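PDB 5N4B: dual function macrocyclase-peptidase POPB from Galerina marginata, which cleaves peptide bonds after proline and joins peptide ends into macrocycles during biosynthesis of the amanitin toxins. Local coordinates for residues P88-W98 with L110-F121; K413-L421 with T429-A437. The protein carries 1 engineered substitution. All coordinates share one frame; numbering follows the deposited sequence. Where two conformers were deposited one is given.

Interaction 1 of 2, residues P88-W98 with L110-F121; sequences PTLLDDGHWYW and LYRSKEPALPDF
The imidazole of His-95 is sandwiched: in the conformer given, the guanidinium of Arg-112 lies flat on one face, centres 3.5 Å apart and planes 19° from parallel, and the ring of Pro-116 closes the other. Its rotation is fixed by ND1, which donates in the ring plane to Ser-113 O at 2.8 Å. Arg-112 gets there extended as far as NE, after which the guanidinium turns; its CG makes a CH-pi contact over the face of Tyr-97, and NE bonds weakly to Tyr-97 OH, which itself donates to Asp-93 OD2 at 2.6 Å. Ser-113 OG receives Trp-96 N at 3.0 Å, almost straight, and donates to Glu-115 O, tying the end of the strand to the loop after it. These strands, 96-98 and 110-113, are antiparallel neighbours in the first four-stranded blade of the N-terminal beta-propeller. On the sheet face carrying Trp-98 and Tyr-111, CG of Trp-98 sits between the backbone N and carbonyl carbon (chi1 68°), and the indole is wedged between Tyr-111 CB and the edge of Phe-121, a T-shaped pair with planes at 87°; NE1 donates a hydrogen bond to Asp-125. Leu-118 CD1 stands over the six-membered ring of Trp-96, 3.6 Å from its centroid.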
loop_
_atom_site.group_PDB
_atom_site.type_symbol
_atom_site.label_atom_id
_atom_site.label_comp_id
_atom_site.label_asym_id
_atom_site.label_seq_id
_atom_site.Cartn_x
_atom_site.Cartn_y
_atom_site.Cartn_z
ATOM N N PRO A 88 -4.312 17.345 11.317
ATOM C CA PRO A 88 -4.164 17.289 12.778
ATOM C C PRO A 88 -5.340 16.536 13.392
ATOM O O PRO A 88 -6.427 16.463 12.805
ATOM C CB PRO A 88 -4.172 18.781 13.159
ATOM C CG PRO A 88 -5.176 19.387 12.185
ATOM C CD PRO A 88 -4.949 18.615 10.892
ATOM N N THR A 89 -5.096 15.996 14.593
ATOM C CA THR A 89 -6.086 15.251 15.375
ATOM C C THR A 89 -6.223 15.937 16.727
ATOM O O THR A 89 -5.233 16.212 17.401
ATOM C CB THR A 89 -5.650 13.797 15.566
ATOM O OG1 THR A 89 -5.493 13.168 14.301
ATOM C CG2 THR A 89 -6.705 13.042 16.356
ATOM N N LEU A 90 -7.463 16.185 17.143
ATOM C CA LEU A 90 -7.731 16.794 18.446
ATOM C C LEU A 90 -7.931 15.670 19.450
ATOM O O LEU A 90 -8.838 14.843 19.284
ATOM C CB LEU A 90 -9.022 17.631 18.360
ATOM C CG LEU A 90 -9.529 18.177 19.700
ATOM C CD1 LEU A 90 -8.540 19.070 20.381
ATOM C CD2 LEU A 90 -10.886 18.912 19.482
ATOM N N LEU A 91 -7.035 15.594 20.437
ATOM C CA LEU A 91 -7.154 14.624 21.517
ATOM C C LEU A 91 -8.019 15.197 22.630
ATOM O O LEU A 91 -8.227 16.420 22.732
ATOM C CB LEU A 91 -5.774 14.194 22.036
ATOM C CG LEU A 91 -4.861 13.611 20.969
ATOM C CD1 LEU A 91 -3.601 13.028 21.675
ATOM C CD2 LEU A 91 -5.561 12.540 20.158
ATOM N N ASP A 92 -8.390 14.314 23.553
ATOM C CA ASP A 92 -9.202 14.704 24.704
ATOM C C ASP A 92 -8.456 15.557 25.704
ATOM O O ASP A 92 -9.095 16.032 26.656
ATOM C CB ASP A 92 -9.820 13.471 25.360
ATOM C CG ASP A 92 -10.975 12.901 24.587
ATOM O OD1 ASP A 92 -11.159 13.138 23.362
ATOM O OD2 ASP A 92 -11.783 12.215 25.268
ATOM N N ASP A 93 -7.142 15.764 25.568
ATOM C CA ASP A 93 -6.447 16.786 26.348
ATOM C C ASP A 93 -6.645 18.214 25.854
ATOM O O ASP A 93 -6.107 19.136 26.480
ATOM C CB ASP A 93 -4.949 16.449 26.481
ATOM C CG ASP A 93 -4.195 16.427 25.127
ATOM O OD1 ASP A 93 -4.804 16.723 24.072
ATOM O OD2 ASP A 93 -2.993 16.143 25.192
ATOM N N GLY A 94 -7.380 18.410 24.757
ATOM C CA GLY A 94 -7.619 19.695 24.168
ATOM C C GLY A 94 -6.571 20.119 23.176
ATOM O O GLY A 94 -6.717 21.196 22.580
ATOM N N HIS A 95 -5.507 19.331 22.995
ATOM C CA HIS A 95 -4.441 19.729 22.089
ATOM C C HIS A 95 -4.533 18.944 20.786
ATOM O O HIS A 95 -5.134 17.883 20.713
ATOM C CB HIS A 95 -3.082 19.517 22.780
ATOM C CG HIS A 95 -2.822 20.512 23.872
ATOM N ND1 HIS A 95 -1.950 21.562 23.728
ATOM C CD2 HIS A 95 -3.417 20.675 25.083
ATOM C CE1 HIS A 95 -1.954 22.291 24.841
ATOM N NE2 HIS A 95 -2.849 21.788 25.667
ATOM N N TRP A 96 -3.925 19.528 19.768
ATOM C CA TRP A 96 -3.926 19.002 18.422
ATOM C C TRP A 96 -2.552 18.443 18.081
ATOM O O TRP A 96 -1.517 19.050 18.394
ATOM C CB TRP A 96 -4.286 20.146 17.466
ATOM C CG TRP A 96 -5.640 20.695 17.594
ATOM C CD1 TRP A 96 -6.041 21.617 18.481
ATOM C CD2 TRP A 96 -6.758 20.377 16.797
ATOM N NE1 TRP A 96 -7.379 21.912 18.284
ATOM C CE2 TRP A 96 -7.829 21.152 17.243
ATOM C CE3 TRP A 96 -6.976 19.493 15.743
ATOM C CZ2 TRP A 96 -9.088 21.090 16.651
ATOM C CZ3 TRP A 96 -8.244 19.423 15.177
ATOM C CH2 TRP A 96 -9.262 20.229 15.621
ATOM N N TYR A 97 -2.545 17.305 17.408
ATOM C CA TYR A 97 -1.311 16.586 17.101
ATOM C C TYR A 97 -1.268 16.278 15.610
ATOM O O TYR A 97 -2.278 15.889 15.019
ATOM C CB TYR A 97 -1.270 15.280 17.890
ATOM C CG TYR A 97 -1.195 15.421 19.373
ATOM C CD1 TYR A 97 -2.294 15.892 20.119
ATOM C CD2 TYR A 97 -0.033 15.100 20.048
ATOM C CE1 TYR A 97 -2.218 16.005 21.516
ATOM C CE2 TYR A 97 0.035 15.191 21.434
ATOM C CZ TYR A 97 -1.073 15.655 22.146
ATOM O OH TYR A 97 -0.992 15.740 23.530
ATOM N N TRP A 98 -0.101 16.412 15.000
ATOM C CA TRP A 98 0.020 16.202 13.571
ATOM C C TRP A 98 1.463 15.831 13.252
ATOM O O TRP A 98 2.398 16.177 13.989
ATOM C CB TRP A 98 -0.389 17.467 12.770
ATOM C CG TRP A 98 0.521 18.621 12.929
ATOM C CD1 TRP A 98 1.542 18.985 12.080
ATOM C CD2 TRP A 98 0.539 19.577 14.002
ATOM N NE1 TRP A 98 2.201 20.095 12.583
ATOM C CE2 TRP A 98 1.607 20.473 13.756
ATOM C CE3 TRP A 98 -0.219 19.749 15.147
ATOM C CZ2 TRP A 98 1.888 21.554 14.593
ATOM C CZ3 TRP A 98 0.070 20.825 15.977
ATOM C CH2 TRP A 98 1.121 21.683 15.707
ATOM N N LEU A 110 5.975 13.672 15.043
ATOM C CA LEU A 110 4.671 13.972 15.608
ATOM C C LEU A 110 4.791 15.189 16.519
ATOM O O LEU A 110 5.475 15.152 17.552
ATOM C CB LEU A 110 4.126 12.762 16.357
ATOM C CG LEU A 110 2.696 12.734 16.847
ATOM C CD1 LEU A 110 1.715 13.122 15.712
ATOM C CD2 LEU A 110 2.353 11.356 17.419
ATOM N N TYR A 111 4.065 16.231 16.181
ATOM C CA TYR A 111 4.004 17.502 16.895
ATOM C C TYR A 111 2.719 17.620 17.694
ATOM O O TYR A 111 1.694 17.042 17.330
ATOM C CB TYR A 111 4.042 18.667 15.887
ATOM C CG TYR A 111 5.451 19.144 15.553
ATOM C CD1 TYR A 111 6.368 18.316 14.970
ATOM C CD2 TYR A 111 5.854 20.397 15.853
ATOM C CE1 TYR A 111 7.681 18.729 14.702
ATOM C CE2 TYR A 111 7.150 20.827 15.563
ATOM C CZ TYR A 111 8.048 19.964 15.007
ATOM O OH TYR A 111 9.347 20.398 14.769
ATOM N N ARG A 112 2.844 18.374 18.721
ATOM C CA ARG A 112 1.614 18.792 19.616
ATOM C C ARG A 112 1.497 20.299 19.769
ATOM O O ARG A 112 2.451 21.033 19.935
ATOM C CB ARG A 112 2.021 18.350 21.036
ATOM C CG ARG A 112 1.030 18.704 22.166
ATOM C CD ARG A 112 1.484 18.212 23.563
ATOM N NE ARG A 112 0.498 18.577 24.614
ATOM C CZ ARG A 112 0.458 19.750 25.279
ATOM N NH1 ARG A 112 -0.400 19.941 26.290
ATOM N NH2 ARG A 112 1.273 20.728 24.942
ATOM N N SER A 113 0.295 20.761 19.601
ATOM C CA SER A 113 0.073 22.195 19.655
ATOM C C SER A 113 0.494 22.757 21.008
ATOM O O SER A 113 0.268 22.150 22.049
ATOM C CB SER A 113 -1.399 22.540 19.356
ATOM O OG SER A 113 -2.303 21.978 20.296
ATOM N N LYS A 114 1.099 23.936 20.948
ATOM C CA LYS A 114 1.455 24.657 22.164
ATOM C C LYS A 114 0.216 25.028 22.956
ATOM O O LYS A 114 0.220 24.958 24.191
ATOM C CB LYS A 114 2.222 25.932 21.782
ATOM C CG LYS A 114 3.596 25.664 21.141
ATOM C CD LYS A 114 4.287 26.958 20.775
ATOM C CE LYS A 114 5.563 26.756 20.022
ATOM N NZ LYS A 114 6.614 26.330 20.936
ATOM N N GLU A 115 -0.844 25.446 22.264
ATOM C CA GLU A 115 -2.073 25.875 22.909
ATOM C C GLU A 115 -3.165 24.859 22.656
ATOM O O GLU A 115 -3.140 24.170 21.625
ATOM C CB GLU A 115 -2.558 27.196 22.311
ATOM C CG GLU A 115 -1.551 28.331 22.293
ATOM C CD GLU A 115 -1.234 28.851 23.669
ATOM O OE1 GLU A 115 -2.113 28.745 24.554
ATOM O OE2 GLU A 115 -0.118 29.384 23.861
ATOM N N PRO A 116 -4.193 24.766 23.545
ATOM C CA PRO A 116 -5.343 23.869 23.322
ATOM C C PRO A 116 -6.367 24.514 22.398
ATOM O O PRO A 116 -7.495 24.901 22.785
ATOM C CB PRO A 116 -5.878 23.660 24.745
ATOM C CG PRO A 116 -5.572 25.001 25.407
ATOM C CD PRO A 116 -4.227 25.390 24.886
ATOM N N ALA A 117 -5.950 24.759 21.179
ATOM C CA ALA A 117 -6.759 25.431 20.168
ATOM C C ALA A 117 -6.211 25.042 18.804
ATOM O O ALA A 117 -5.029 24.733 18.677
ATOM C CB ALA A 117 -6.649 26.957 20.326
ATOM N N LEU A 118 -7.068 25.065 17.790
ATOM C CA LEU A 118 -6.600 24.698 16.450
ATOM C C LEU A 118 -5.585 25.727 15.967
ATOM O O LEU A 118 -5.921 26.917 15.877
ATOM C CB LEU A 118 -7.769 24.602 15.494
ATOM C CG LEU A 118 -7.464 24.217 14.053
ATOM C CD1 LEU A 118 -6.954 22.840 13.919
ATOM C CD2 LEU A 118 -8.773 24.373 13.279
ATOM N N PRO A 119 -4.362 25.334 15.628
ATOM C CA PRO A 119 -3.380 26.323 15.184
ATOM C C PRO A 119 -3.759 27.026 13.892
ATOM O O PRO A 119 -4.491 26.497 13.049
ATOM C CB PRO A 119 -2.112 25.472 14.980
ATOM C CG PRO A 119 -2.272 24.386 15.836
ATOM C CD PRO A 119 -3.732 24.032 15.829
ATOM N N ASP A 120 -3.228 28.237 13.759
ATOM C CA ASP A 120 -3.088 28.938 12.489
ATOM C C ASP A 120 -1.779 28.453 11.892
ATOM O O ASP A 120 -0.697 28.944 12.227
ATOM C CB ASP A 120 -3.080 30.447 12.692
ATOM C CG ASP A 120 -2.836 31.197 11.411
ATOM O OD1 ASP A 120 -2.689 30.546 10.349
ATOM O OD2 ASP A 120 -2.816 32.458 11.472
ATOM N N PHE A 121 -1.869 27.448 11.017
ATOM C CA PHE A 121 -0.674 26.802 10.500
ATOM C C PHE A 121 0.147 27.686 9.571
ATOM O O PHE A 121 1.325 27.356 9.320
ATOM C CB PHE A 121 -1.001 25.447 9.862
ATOM C CG PHE A 121 -1.431 24.430 10.833
ATOM C CD1 PHE A 121 -0.515 23.716 11.573
ATOM C CD2 PHE A 121 -2.774 24.161 11.016
ATOM C CE1 PHE A 121 -0.914 22.770 12.444
ATOM C CE2 PHE A 121 -3.217 23.217 11.922
ATOM C CZ PHE A 121 -2.274 22.500 12.652
HETATM O O HOH W 1 -9.314 22.160 22.309
#

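Interaction 2 of 2, residues K413-L421 with T429-A437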
loop_
_atom_site.group_PDB
_atom_site.type_symbol
_atom_site.label_atom_id
_atom_site.label_comp_id
_atom_site.label_asym_id
_atom_site.label_seq_id
_atom_site.Cartn_x
_atom_site.Cartn_y
_atom_site.Cartn_z
ATOM N N LYS A 413 -17.306 11.802 17.917
ATOM C CA LYS A 413 -17.928 12.665 18.904
ATOM C C LYS A 413 -17.683 14.158 18.673
ATOM O O LYS A 413 -18.351 14.985 19.306
ATOM C CB LYS A 413 -17.496 12.260 20.312
ATOM C CG LYS A 413 -16.054 12.625 20.660
ATOM C CD LYS A 413 -15.668 12.037 22.002
ATOM C CE LYS A 413 -14.213 12.307 22.331
ATOM N NZ LYS A 413 -13.909 11.650 23.661
ATOM N N GLN A 414 -16.739 14.517 17.822
ATOM C CA GLN A 414 -16.332 15.887 17.651
ATOM C C GLN A 414 -17.177 16.603 16.617
ATOM O O GLN A 414 -17.862 15.976 15.796
ATOM C CB GLN A 414 -14.832 15.936 17.284
ATOM C CG GLN A 414 -13.979 15.414 18.393
ATOM C CD GLN A 414 -12.499 15.367 18.076
ATOM O OE1 GLN A 414 -12.070 15.325 16.952
ATOM N NE2 GLN A 414 -11.704 15.309 19.138
ATOM N N THR A 415 -17.108 17.933 16.644
ATOM C CA THR A 415 -17.928 18.772 15.789
ATOM C C THR A 415 -17.256 19.188 14.495
ATOM O O THR A 415 -17.708 20.144 13.866
ATOM C CB THR A 415 -18.350 20.034 16.522
ATOM O OG1 THR A 415 -17.172 20.734 16.959
ATOM C CG2 THR A 415 -19.266 19.668 17.726
ATOM N N HIS A 416 -16.190 18.504 14.095
ATOM C CA HIS A 416 -15.478 18.784 12.846
ATOM C C HIS A 416 -15.044 17.456 12.244
ATOM O O HIS A 416 -15.002 16.423 12.884
ATOM C CB HIS A 416 -14.236 19.684 13.058
ATOM C CG HIS A 416 -13.161 19.020 13.823
ATOM N ND1 HIS A 416 -13.106 19.037 15.209
ATOM C CD2 HIS A 416 -12.142 18.235 13.410
ATOM C CE1 HIS A 416 -12.079 18.300 15.594
ATOM N NE2 HIS A 416 -11.488 17.797 14.526
ATOM N N PHE A 417 -14.671 17.525 10.975
ATOM C CA PHE A 417 -13.902 16.483 10.329
ATOM C C PHE A 417 -12.946 17.127 9.335
ATOM O O PHE A 417 -13.103 18.293 8.952
ATOM C CB PHE A 417 -14.771 15.415 9.655
ATOM C CG PHE A 417 -15.695 15.907 8.563
ATOM C CD1 PHE A 417 -15.265 15.946 7.264
ATOM C CD2 PHE A 417 -17.009 16.275 8.861
ATOM C CE1 PHE A 417 -16.162 16.385 6.256
ATOM C CE2 PHE A 417 -17.874 16.704 7.870
ATOM C CZ PHE A 417 -17.438 16.758 6.580
ATOM N N PHE A 418 -11.961 16.337 8.893
ATOM C CA PHE A 418 -11.038 16.747 7.862
ATOM C C PHE A 418 -11.117 15.827 6.654
ATOM O O PHE A 418 -11.532 14.664 6.715
ATOM C CB PHE A 418 -9.568 16.708 8.347
ATOM C CG PHE A 418 -9.303 17.614 9.469
ATOM C CD1 PHE A 418 -9.164 18.981 9.255
ATOM C CD2 PHE A 418 -9.228 17.128 10.766
ATOM C CE1 PHE A 418 -8.971 19.833 10.316
ATOM C CE2 PHE A 418 -9.001 18.024 11.832
ATOM C CZ PHE A 418 -8.911 19.335 11.587
ATOM N N LEU A 419 -10.714 16.402 5.519
ATOM C CA LEU A 419 -10.467 15.666 4.283
ATOM C C LEU A 419 -9.024 15.881 3.872
ATOM O O LEU A 419 -8.527 17.024 3.888
ATOM C CB LEU A 419 -11.368 16.114 3.142
ATOM C CG LEU A 419 -12.852 16.122 3.402
ATOM C CD1 LEU A 419 -13.576 16.795 2.204
ATOM C CD2 LEU A 419 -13.366 14.763 3.650
ATOM N N THR A 420 -8.354 14.801 3.500
ATOM C CA THR A 420 -7.032 14.898 2.886
ATOM C C THR A 420 -7.182 14.602 1.397
ATOM O O THR A 420 -7.757 13.575 1.008
ATOM C CB THR A 420 -5.999 14.017 3.557
ATOM O OG1 THR A 420 -6.400 12.673 3.523
ATOM C CG2 THR A 420 -5.888 14.390 5.023
ATOM N N LEU A 421 -6.717 15.530 0.574
ATOM C CA LEU A 421 -6.972 15.580 -0.866
ATOM C C LEU A 421 -5.632 15.622 -1.586
ATOM O O LEU A 421 -4.780 16.469 -1.274
ATOM C CB LEU A 421 -7.789 16.845 -1.227
ATOM C CG LEU A 421 -9.072 17.008 -0.413
ATOM C CD1 LEU A 421 -9.662 18.350 -0.747
ATOM C CD2 LEU A 421 -10.055 15.884 -0.672
ATOM N N THR A 429 -3.792 18.803 0.091
ATOM C CA THR A 429 -4.643 19.808 0.680
ATOM C C THR A 429 -5.387 19.176 1.847
ATOM O O THR A 429 -5.889 18.041 1.751
ATOM C CB THR A 429 -5.618 20.312 -0.348
ATOM O OG1 THR A 429 -4.851 20.986 -1.362
ATOM C CG2 THR A 429 -6.648 21.284 0.256
ATOM N N ILE A 430 -5.474 19.895 2.964
ATOM C CA ILE A 430 -6.242 19.451 4.122
ATOM C C ILE A 430 -7.401 20.416 4.260
ATOM O O ILE A 430 -7.191 21.615 4.475
ATOM C CB ILE A 430 -5.391 19.417 5.404
ATOM C CG1 ILE A 430 -4.159 18.498 5.236
ATOM C CG2 ILE A 430 -6.259 19.004 6.579
ATOM C CD1 ILE A 430 -3.035 18.761 6.115
ATOM N N ALA A 431 -8.625 19.902 4.091
ATOM C CA ALA A 431 -9.842 20.685 4.239
ATOM C C ALA A 431 -10.506 20.338 5.553
ATOM O O ALA A 431 -10.339 19.244 6.089
ATOM C CB ALA A 431 -10.808 20.404 3.099
ATOM N N ARG A 432 -11.241 21.321 6.092
ATOM C CA ARG A 432 -11.925 21.206 7.375
ATOM C C ARG A 432 -13.394 21.520 7.183
ATOM O O ARG A 432 -13.739 22.511 6.541
ATOM C CB ARG A 432 -11.330 22.160 8.402
ATOM C CG ARG A 432 -11.961 22.078 9.795
ATOM C CD ARG A 432 -11.150 22.855 10.867
ATOM N NE ARG A 432 -11.150 24.263 10.527
ATOM C CZ ARG A 432 -11.879 25.201 11.131
ATOM N NH1 ARG A 432 -12.638 24.937 12.194
ATOM N NH2 ARG A 432 -11.803 26.438 10.668
ATOM N N TYR A 433 -14.231 20.732 7.837
ATOM C CA TYR A 433 -15.661 20.982 7.922
ATOM C C TYR A 433 -15.986 21.177 9.396
ATOM O O TYR A 433 -15.757 20.271 10.211
ATOM C CB TYR A 433 -16.472 19.845 7.327
ATOM C CG TYR A 433 -17.956 20.155 7.201
ATOM C CD1 TYR A 433 -18.805 20.002 8.280
ATOM C CD2 TYR A 433 -18.486 20.623 6.013
ATOM C CE1 TYR A 433 -20.149 20.306 8.203
ATOM C CE2 TYR A 433 -19.861 20.933 5.920
ATOM C CZ TYR A 433 -20.658 20.756 7.006
ATOM O OH TYR A 433 -21.989 21.060 6.911
ATOM N N ASP A 434 -16.542 22.353 9.736
ATOM C CA ASP A 434 -16.825 22.724 11.123
ATOM C C ASP A 434 -18.329 22.888 11.279
ATOM O O ASP A 434 -18.895 23.878 10.800
ATOM C CB ASP A 434 -16.093 24.025 11.433
ATOM C CG ASP A 434 -16.380 24.570 12.823
ATOM O OD1 ASP A 434 -17.072 23.897 13.602
ATOM O OD2 ASP A 434 -15.861 25.688 13.097
ATOM N N PHE A 435 -18.969 21.927 11.980
ATOM C CA PHE A 435 -20.424 21.957 12.142
ATOM C C PHE A 435 -20.871 23.139 13.001
ATOM O O PHE A 435 -22.042 23.490 12.945
ATOM C CB PHE A 435 -20.945 20.678 12.781
ATOM C CG PHE A 435 -21.034 19.493 11.862
ATOM C CD1 PHE A 435 -22.171 19.242 11.140
ATOM C CD2 PHE A 435 -19.945 18.653 11.714
ATOM C CE1 PHE A 435 -22.250 18.124 10.295
ATOM C CE2 PHE A 435 -20.002 17.542 10.866
ATOM C CZ PHE A 435 -21.176 17.281 10.172
ATOM N N THR A 436 -19.985 23.730 13.806
ATOM C CA THR A 436 -20.367 24.846 14.658
ATOM C C THR A 436 -20.406 26.179 13.921
ATOM O O THR A 436 -20.919 27.159 14.476
ATOM C CB THR A 436 -19.455 24.999 15.896
ATOM O OG1 THR A 436 -18.201 25.549 15.533
ATOM C CG2 THR A 436 -19.229 23.711 16.620
ATOM N N ALA A 437 -19.911 26.254 12.690
ATOM C CA ALA A 437 -19.854 27.507 11.952
ATOM C C ALA A 437 -21.189 27.802 11.280
ATOM O O ALA A 437 -22.007 26.902 11.066
ATOM C CB ALA A 437 -18.783 27.407 10.868
HETATM O O HOH W 2 -15.645 22.302 15.290
#
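Phe-417 and Tyr-433 form an antiparallel hydrogen-bonded pair with both side chains on one face of the sheet, their rings near parallel (11°) but displaced, with little overlap. What sits over the Phe-417 ring is instead Tyr-433 CB, a CH-pi contact 3.5 Å from the centroid. The torsions explain the offset: Phe-417 CG lies between the backbone N and carbonyl carbon (chi1 60°), swinging the ring over the neighbouring strand, whereas Tyr-433 CG is anti to its N (chi1 -171°), carrying the hydroxyl outward to a hydrogen bond with Arg-442. Phe-435 completes the group, its CE2 at the edge of Phe-417, 3.8 Å from CE2 of that ring, and its face beneath Tyr-433 CE1. On the other side of the sheet Phe-418 leans across the aliphatic part of Arg-432, with CE1 3.8 Å from CD. Arg-432 bends at chi3 and forms a salt bridge from NH1 to Asp-434 OD2 at 3.4 Å. Thr-436 N closes an Asx turn on Asp-434 OD1, Thr-436 OG1 adds a second bond from the same face, and a water joins OD1 to Thr-415 OG1. At this end of the blade's middle strands, aromatic carbon thus packs one face, while the carboxylate's several partners would favour its charged form.

Interactions 1 and 2 lie in neighbouring blades at the two ends of the propeller chain, their centres about 14 Å apart. Their segments touch between the first blade, strands 84-90 to 129-133, and the last, 405-409 to 443-448, closing the propeller ring through side chains and loops. The seam is mixed: Asp-92 OD2 forms a salt bridge with Lys-413 NZ at 2.7 Å, Leu-90 O probably accepts from Gln-414 NE2 at 2.9 Å, and Trp-96 CH2 packs 3.4 Å from His-416 CE1. Both lie away from the catalytic residues, yet both reach the bound peptide, through packing by Thr-89, Leu-91 and Leu-110 in interaction 1, and through a Thr-420 OG1 hydrogen bond and Ile-430 packing in interaction 2.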